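Local coordinates for tyrosine--tRNA ligase (Aeropyrum pernix, PDB 2CYA), which probably activates tyrosine with ATP and transfers it to the acceptor end of tRNA(Tyr), as a homodimeric class I aminoacyl-tRNA synthetase, at residues K27-S32 with D177-L182; D172-D177 with D196-L201. All coordinates share one frame; numbering follows the deposited sequence.

Contact 1: K27-S32 with D177-L182; sequences KGLLAS and DLDIAL
Leu29 reaches from its helix over the backbone and CB of Asp179, where the chain is about to enter strand 180-184. The CD1 branch does most of the touching: it rests 3.8 Å from the carbonyl O of Asp179 and 3.9 Å from CB of the same residue, while CD2 stays farther off, 4.2 Å from Asp179 OD1. With CG anti to its own carbonyl carbon (chi1 -80°), the isobutyl group stands out from the helix and spans the gap to the strand. A looser apolar approach, 4.5 Å from Leu29 CD1 to Ile180 CG1, extends the overlap by one residue. Leucine thus meets the carbonyl and CB of the aspartate rather than its carboxylate, whose OD2 accepts from the backbone N of Lys37. Within the helix, Leu29 O is gripped twice by Ser32, through N and through OG at 2.7 Å, both arriving from one face of the carbonyl plane. The contact therefore sets Leu29 of helix 23-32 against the start of an inner strand of the Rossmann-type sheet, with Ile36 and Val207 also packing on Leu29, strands 37-42 and 207-211 flanking the strand, and helix 5-14 covering Leu30.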
ATOM      1  N   LYS A  27       8.087 -27.197 -17.453  1.00 29.54           N
ATOM      2  CA  LYS A  27       8.393 -28.616 -17.603  1.00 31.99           C
ATOM      3  C   LYS A  27       9.103 -29.149 -16.367  1.00 31.51           C
ATOM      4  O   LYS A  27       8.881 -30.291 -15.961  1.00 31.35           O
ATOM      5  CB  LYS A  27       9.228 -28.859 -18.868  1.00 33.82           C
ATOM      6  CG  LYS A  27       8.408 -28.716 -20.146  1.00 36.90           C
ATOM      7  CD  LYS A  27       9.265 -28.749 -21.400  1.00 40.92           C
ATOM      8  CE  LYS A  27       8.409 -28.644 -22.655  1.00 43.83           C
ATOM      9  NZ  LYS A  27       9.220 -28.662 -23.911  1.00 45.68           N
ATOM     10  N   GLY A  28       9.941 -28.316 -15.749  1.00 31.79           N
ATOM     11  CA  GLY A  28      10.630 -28.755 -14.546  1.00 28.72           C
ATOM     12  C   GLY A  28       9.619 -28.942 -13.428  1.00 30.31           C
ATOM     13  O   GLY A  28       9.731 -29.865 -12.617  1.00 30.30           O
ATOM     14  N   LEU A  29       8.619 -28.064 -13.372  1.00 30.40           N
ATOM     15  CA  LEU A  29       7.580 -28.172 -12.342  1.00 32.13           C
ATOM     16  C   LEU A  29       6.750 -29.430 -12.600  1.00 32.12           C
ATOM     17  O   LEU A  29       6.455 -30.218 -11.686  1.00 30.93           O
ATOM     18  CB  LEU A  29       6.652 -26.941 -12.365  1.00 30.35           C
ATOM     19  CG  LEU A  29       7.132 -25.657 -11.683  1.00 34.05           C
ATOM     20  CD1 LEU A  29       6.120 -24.513 -11.926  1.00 34.84           C
ATOM     21  CD2 LEU A  29       7.294 -25.931 -10.174  1.00 31.84           C
ATOM     22  N   LEU A  30       6.361 -29.616 -13.853  1.00 32.17           N
ATOM     23  CA  LEU A  30       5.574 -30.801 -14.183  1.00 34.04           C
ATOM     24  C   LEU A  30       6.345 -32.075 -13.865  1.00 33.73           C
ATOM     25  O   LEU A  30       5.786 -33.029 -13.331  1.00 35.82           O
ATOM     26  CB  LEU A  30       5.177 -30.784 -15.665  1.00 32.97           C
ATOM     27  CG  LEU A  30       4.248 -29.627 -16.050  1.00 31.12           C
ATOM     28  CD1 LEU A  30       4.113 -29.548 -17.555  1.00 30.62           C
ATOM     29  CD2 LEU A  30       2.889 -29.839 -15.374  1.00 28.27           C
ATOM     30  N   ALA A  31       7.634 -32.080 -14.168  1.00 34.68           N
ATOM     31  CA  ALA A  31       8.458 -33.267 -13.929  1.00 38.66           C
ATOM     32  C   ALA A  31       8.700 -33.632 -12.469  1.00 40.25           C
ATOM     33  O   ALA A  31       8.970 -34.798 -12.169  1.00 42.22           O
ATOM     34  CB  ALA A  31       9.808 -33.128 -14.648  1.00 34.51           C
ATOM     35  N   SER A  32       8.603 -32.658 -11.562  1.00 40.27           N
ATOM     36  CA  SER A  32       8.855 -32.911 -10.141  1.00 40.08           C
ATOM     37  C   SER A  32       7.805 -33.797  -9.471  1.00 42.06           C
ATOM     38  O   SER A  32       8.069 -34.423  -8.446  1.00 43.09           O
ATOM     39  CB  SER A  32       8.972 -31.581  -9.377  1.00 40.26           C
ATOM     40  OG  SER A  32       7.762 -30.849  -9.399  1.00 39.69           O
ATOM     41  N   ASP A 177       0.834 -18.568  -2.527  1.00 28.28           N
ATOM     42  CA  ASP A 177       1.870 -19.578  -2.684  1.00 29.80           C
ATOM     43  C   ASP A 177       1.793 -20.276  -4.033  1.00 28.53           C
ATOM     44  O   ASP A 177       1.794 -21.500  -4.108  1.00 28.00           O
ATOM     45  CB  ASP A 177       1.710 -20.606  -1.557  1.00 33.75           C
ATOM     46  CG  ASP A 177       2.942 -21.482  -1.385  1.00 38.08           C
ATOM     47  OD1 ASP A 177       4.063 -20.927  -1.420  1.00 40.77           O
ATOM     48  OD2 ASP A 177       2.782 -22.707  -1.203  1.00 40.15           O
ATOM     49  N   LEU A 178       1.742 -19.487  -5.095  1.00 26.03           N
ATOM     50  CA  LEU A 178       1.599 -20.027  -6.437  1.00 26.42           C
ATOM     51  C   LEU A 178       2.867 -20.384  -7.208  1.00 28.71           C
ATOM     52  O   LEU A 178       3.902 -19.699  -7.108  1.00 27.72           O
ATOM     53  CB  LEU A 178       0.802 -19.043  -7.284  1.00 22.42           C
ATOM     54  CG  LEU A 178      -0.553 -18.614  -6.742  1.00 22.19           C
ATOM     55  CD1 LEU A 178      -1.106 -17.557  -7.711  1.00 16.40           C
ATOM     56  CD2 LEU A 178      -1.518 -19.828  -6.597  1.00 18.66           C
ATOM     57  N   ASP A 179       2.761 -21.454  -7.996  1.00 27.78           N
ATOM     58  CA  ASP A 179       3.857 -21.886  -8.871  1.00 27.72           C
ATOM     59  C   ASP A 179       3.580 -21.308 -10.261  1.00 26.81           C
ATOM     60  O   ASP A 179       4.498 -21.144 -11.069  1.00 28.86           O
ATOM     61  CB  ASP A 179       3.886 -23.413  -8.968  1.00 27.24           C
ATOM     62  CG  ASP A 179       4.122 -24.054  -7.646  1.00 25.47           C
ATOM     63  OD1 ASP A 179       5.251 -23.951  -7.144  1.00 29.39           O
ATOM     64  OD2 ASP A 179       3.176 -24.634  -7.098  1.00 25.92           O
ATOM     65  N   ILE A 180       2.307 -21.009 -10.523  1.00 25.81           N
ATOM     66  CA  ILE A 180       1.871 -20.481 -11.819  1.00 25.22           C
ATOM     67  C   ILE A 180       0.859 -19.337 -11.760  1.00 24.24           C
ATOM     68  O   ILE A 180      -0.108 -19.378 -11.011  1.00 24.51           O
ATOM     69  CB  ILE A 180       1.191 -21.577 -12.675  1.00 24.80           C
ATOM     70  CG1 ILE A 180       2.146 -22.735 -12.963  1.00 25.43           C
ATOM     71  CG2 ILE A 180       0.712 -20.970 -13.982  1.00 26.07           C
ATOM     72  CD1 ILE A 180       1.425 -23.933 -13.569  1.00 25.26           C
ATOM     73  N   ALA A 181       1.065 -18.350 -12.615  1.00 25.59           N
ATOM     74  CA  ALA A 181       0.178 -17.207 -12.720  1.00 24.89           C
ATOM     75  C   ALA A 181      -0.382 -17.177 -14.148  1.00 25.43           C
ATOM     76  O   ALA A 181       0.353 -16.934 -15.103  1.00 25.85           O
ATOM     77  CB  ALA A 181       0.952 -15.916 -12.437  1.00 23.46           C
ATOM     78  N   LEU A 182      -1.672 -17.450 -14.298  1.00 24.69           N
ATOM     79  CA  LEU A 182      -2.303 -17.401 -15.607  1.00 24.90           C
ATOM     80  C   LEU A 182      -2.939 -16.023 -15.757  1.00 26.20           C
ATOM     81  O   LEU A 182      -3.425 -15.449 -14.785  1.00 25.67           O
ATOM     82  CB  LEU A 182      -3.396 -18.467 -15.706  1.00 26.02           C
ATOM     83  CG  LEU A 182      -4.328 -18.401 -16.920  1.00 24.71           C
ATOM     84  CD1 LEU A 182      -3.553 -18.852 -18.151  1.00 24.37           C
ATOM     85  CD2 LEU A 182      -5.557 -19.304 -16.707  1.00 23.51           C
TER

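Contact 2: D172-D177 with D196-L201; sequences DIFYMD and DVAEKL
Phe174, on the last turn of helix 161-175, packs its ring against segment 196-201, joining the two helices that precede and follow strand 180-184 in the Rossmann-type catalytic domain. Its CG lies anti to the carbonyl carbon (chi1 -61°), which carries the ring out toward the backbone of Ala198. Ala198 CA lies oblique to the ring, 3.5 Å from CZ, and Ala198 CB is 3.7 Å from CE1. Val197 arrives differently: its CG1, anti to the backbone N (chi1 151°), lies near the ring plane at the edge, 3.8 Å from Phe174 CE2. Leu201 brings CD2 obliquely to that same CE2, also at 3.8 Å. The side chains of Val197 and Leu201 each cross the Phe174 side chain at about a right angle, and Leu129 and Val133 of helix 124-135 add to its surroundings. With an alanine here, the methyl of Ala198 and the branches of Val197 and Leu201 would probably lose their shared aromatic partner, and a gap would open between the two segments. Two residues earlier, Asp172, predicted to bind tyrosine, belongs to the same helix. Beyond Phe174 a Schellman motif closes that helix, with Asp177 at positive phi as its C-prime residue and its N bonded to Phe174 O at 2.8 Å.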
ATOM      1  N   ASP A 172      -0.559 -10.941  -4.296  1.00 20.36           N
ATOM      2  CA  ASP A 172      -1.635 -11.924  -4.399  1.00 22.07           C
ATOM      3  C   ASP A 172      -1.010 -13.269  -4.777  1.00 22.19           C
ATOM      4  O   ASP A 172      -1.351 -14.308  -4.205  1.00 20.75           O
ATOM      5  CB  ASP A 172      -2.639 -11.554  -5.504  1.00 18.13           C
ATOM      6  CG  ASP A 172      -3.465 -10.324  -5.183  1.00 21.74           C
ATOM      7  OD1 ASP A 172      -3.591  -9.961  -3.998  1.00 20.60           O
ATOM      8  OD2 ASP A 172      -4.018  -9.729  -6.127  1.00 22.75           O
ATOM      9  N   ILE A 173      -0.116 -13.230  -5.768  1.00 21.77           N
ATOM     10  CA  ILE A 173       0.579 -14.420  -6.261  1.00 22.19           C
ATOM     11  C   ILE A 173       1.419 -15.043  -5.149  1.00 24.43           C
ATOM     12  O   ILE A 173       1.328 -16.242  -4.908  1.00 24.20           O
ATOM     13  CB  ILE A 173       1.496 -14.060  -7.485  1.00 21.98           C
ATOM     14  CG1 ILE A 173       0.616 -13.700  -8.690  1.00 21.16           C
ATOM     15  CG2 ILE A 173       2.444 -15.217  -7.831  1.00 21.57           C
ATOM     16  CD1 ILE A 173       1.372 -12.998  -9.814  1.00 17.34           C
ATOM     17  N   PHE A 174       2.224 -14.242  -4.455  1.00 25.36           N
ATOM     18  CA  PHE A 174       3.054 -14.813  -3.390  1.00 26.19           C
ATOM     19  C   PHE A 174       2.204 -15.293  -2.209  1.00 26.97           C
ATOM     20  O   PHE A 174       2.422 -16.387  -1.675  1.00 25.09           O
ATOM     21  CB  PHE A 174       4.102 -13.806  -2.877  1.00 26.75           C
ATOM     22  CG  PHE A 174       5.097 -13.334  -3.928  1.00 27.54           C
ATOM     23  CD1 PHE A 174       5.500 -14.170  -4.972  1.00 26.10           C
ATOM     24  CD2 PHE A 174       5.686 -12.068  -3.817  1.00 27.18           C
ATOM     25  CE1 PHE A 174       6.470 -13.759  -5.883  1.00 28.07           C
ATOM     26  CE2 PHE A 174       6.664 -11.639  -4.726  1.00 25.11           C
ATOM     27  CZ  PHE A 174       7.060 -12.478  -5.761  1.00 28.20           C
ATOM     28  N   TYR A 175       1.233 -14.481  -1.800  1.00 25.47           N
ATOM     29  CA  TYR A 175       0.384 -14.851  -0.674  1.00 26.35           C
ATOM     30  C   TYR A 175      -0.299 -16.201  -0.909  1.00 27.27           C
ATOM     31  O   TYR A 175      -0.402 -17.012   0.010  1.00 28.63           O
ATOM     32  CB  TYR A 175      -0.683 -13.784  -0.435  1.00 26.97           C
ATOM     33  CG  TYR A 175      -1.565 -14.064   0.762  1.00 28.67           C
ATOM     34  CD1 TYR A 175      -1.169 -13.693   2.053  1.00 30.45           C
ATOM     35  CD2 TYR A 175      -2.810 -14.680   0.604  1.00 29.85           C
ATOM     36  CE1 TYR A 175      -2.006 -13.927   3.161  1.00 31.12           C
ATOM     37  CE2 TYR A 175      -3.645 -14.919   1.697  1.00 30.35           C
ATOM     38  CZ  TYR A 175      -3.238 -14.539   2.971  1.00 30.59           C
ATOM     39  OH  TYR A 175      -4.064 -14.787   4.048  1.00 33.46           O
ATOM     40  N   MET A 176      -0.769 -16.442  -2.132  1.00 28.05           N
ATOM     41  CA  MET A 176      -1.430 -17.714  -2.456  1.00 27.76           C
ATOM     42  C   MET A 176      -0.450 -18.842  -2.748  1.00 29.13           C
ATOM     43  O   MET A 176      -0.844 -19.935  -3.172  1.00 30.27           O
ATOM     44  CB  MET A 176      -2.400 -17.527  -3.614  1.00 28.54           C
ATOM     45  CG  MET A 176      -3.589 -16.652  -3.230  1.00 31.26           C
ATOM     46  SD  MET A 176      -4.823 -16.497  -4.517  1.00 37.47           S
ATOM     47  CE  MET A 176      -4.280 -15.063  -5.241  1.00 34.28           C
ATOM     48  N   ASP A 177       0.834 -18.568  -2.527  1.00 28.28           N
ATOM     49  CA  ASP A 177       1.870 -19.578  -2.684  1.00 29.80           C
ATOM     50  C   ASP A 177       1.793 -20.276  -4.033  1.00 28.53           C
ATOM     51  O   ASP A 177       1.794 -21.500  -4.108  1.00 28.00           O
ATOM     52  CB  ASP A 177       1.710 -20.606  -1.557  1.00 33.75           C
ATOM     53  CG  ASP A 177       2.942 -21.482  -1.385  1.00 38.08           C
ATOM     54  OD1 ASP A 177       4.063 -20.927  -1.420  1.00 40.77           O
ATOM     55  OD2 ASP A 177       2.782 -22.707  -1.203  1.00 40.15           O
ATOM     56  N   ASP A 196      10.788 -11.026 -11.078  1.00 29.22           N
ATOM     57  CA  ASP A 196      12.026 -10.306 -10.771  1.00 32.63           C
ATOM     58  C   ASP A 196      12.242 -10.111  -9.287  1.00 33.99           C
ATOM     59  O   ASP A 196      13.350  -9.840  -8.854  1.00 37.09           O
ATOM     60  CB  ASP A 196      12.029  -8.917 -11.405  1.00 35.53           C
ATOM     61  CG  ASP A 196      12.442  -8.940 -12.851  1.00 38.47           C
ATOM     62  OD1 ASP A 196      12.940  -9.993 -13.302  1.00 43.11           O
ATOM     63  OD2 ASP A 196      12.275  -7.904 -13.526  1.00 39.79           O
ATOM     64  N   VAL A 197      11.175 -10.260  -8.514  1.00 32.77           N
ATOM     65  CA  VAL A 197      11.224 -10.026  -7.086  1.00 31.51           C
ATOM     66  C   VAL A 197      11.170 -11.259  -6.198  1.00 29.98           C
ATOM     67  O   VAL A 197      11.663 -11.237  -5.067  1.00 29.48           O
ATOM     68  CB  VAL A 197      10.066  -9.044  -6.728  1.00 33.98           C
ATOM     69  CG1 VAL A 197       9.569  -9.261  -5.317  1.00 36.13           C
ATOM     70  CG2 VAL A 197      10.546  -7.626  -6.930  1.00 33.76           C
ATOM     71  N   ALA A 198      10.593 -12.335  -6.713  1.00 28.66           N
ATOM     72  CA  ALA A 198      10.421 -13.571  -5.952  1.00 29.10           C
ATOM     73  C   ALA A 198      11.627 -14.098  -5.153  1.00 28.53           C
ATOM     74  O   ALA A 198      11.502 -14.398  -3.967  1.00 26.17           O
ATOM     75  CB  ALA A 198       9.895 -14.672  -6.883  1.00 28.49           C
ATOM     76  N   GLU A 199      12.780 -14.234  -5.798  1.00 28.38           N
ATOM     77  CA  GLU A 199      13.956 -14.773  -5.098  1.00 29.19           C
ATOM     78  C   GLU A 199      14.457 -13.831  -3.993  1.00 28.46           C
ATOM     79  O   GLU A 199      14.845 -14.282  -2.918  1.00 26.91           O
ATOM     80  CB  GLU A 199      15.059 -15.132  -6.113  1.00 29.68           C
ATOM     81  CG  GLU A 199      14.659 -16.337  -6.980  1.00 29.04           C
ATOM     82  CD  GLU A 199      15.661 -16.691  -8.083  1.00 33.62           C
ATOM     83  OE1 GLU A 199      16.757 -16.084  -8.150  1.00 33.53           O
ATOM     84  OE2 GLU A 199      15.342 -17.600  -8.885  1.00 30.62           O
ATOM     85  N   LYS A 200      14.396 -12.532  -4.235  1.00 28.91           N
ATOM     86  CA  LYS A 200      14.810 -11.563  -3.221  1.00 32.50           C
ATOM     87  C   LYS A 200      13.997 -11.704  -1.933  1.00 32.79           C
ATOM     88  O   LYS A 200      14.525 -11.505  -0.846  1.00 35.59           O
ATOM     89  CB  LYS A 200      14.663 -10.140  -3.756  1.00 32.00           C
ATOM     90  CG  LYS A 200      15.654  -9.827  -4.841  1.00 34.86           C
ATOM     91  CD  LYS A 200      15.358  -8.486  -5.483  1.00 38.81           C
ATOM     92  CE  LYS A 200      16.331  -8.235  -6.610  1.00 41.12           C
ATOM     93  NZ  LYS A 200      16.011  -6.981  -7.337  1.00 48.23           N
ATOM     94  N   LEU A 201      12.715 -12.041  -2.060  1.00 32.49           N
ATOM     95  CA  LEU A 201      11.839 -12.208  -0.903  1.00 34.11           C
ATOM     96  C   LEU A 201      11.707 -13.641  -0.415  1.00 32.44           C
ATOM     97  O   LEU A 201      10.934 -13.908   0.497  1.00 34.62           O
ATOM     98  CB  LEU A 201      10.418 -11.714  -1.219  1.00 36.83           C
ATOM     99  CG  LEU A 201      10.124 -10.227  -1.392  1.00 40.73           C
ATOM    100  CD1 LEU A 201      11.074  -9.604  -2.389  1.00 42.19           C
ATOM    101  CD2 LEU A 201       8.687 -10.071  -1.854  1.00 42.61           C
TER

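In the fold
From the N terminus, the chain forms helix 23-32, then builds strands 37-42, 68-73 and 113-116 before returning through helix 161-175 to strand 180-184. Contact 1 closes this long loop of 144 intervening residues, bringing an early helix to a strand inside the mixed sheet. Contact 2 closes a much shorter one, in which 18 residues, including strand 180-184, separate its segments. The two loops cross rather than nest, since their segments alternate along the chain and share Asp177. Their centres lie about 13 Å apart. They also meet directly: Ile173 O probably accepts a hydrogen bond from Leu178 N, and Ile173 CD1 packs on Ala181 CB, tying helix 161-175 to the strand that follows it.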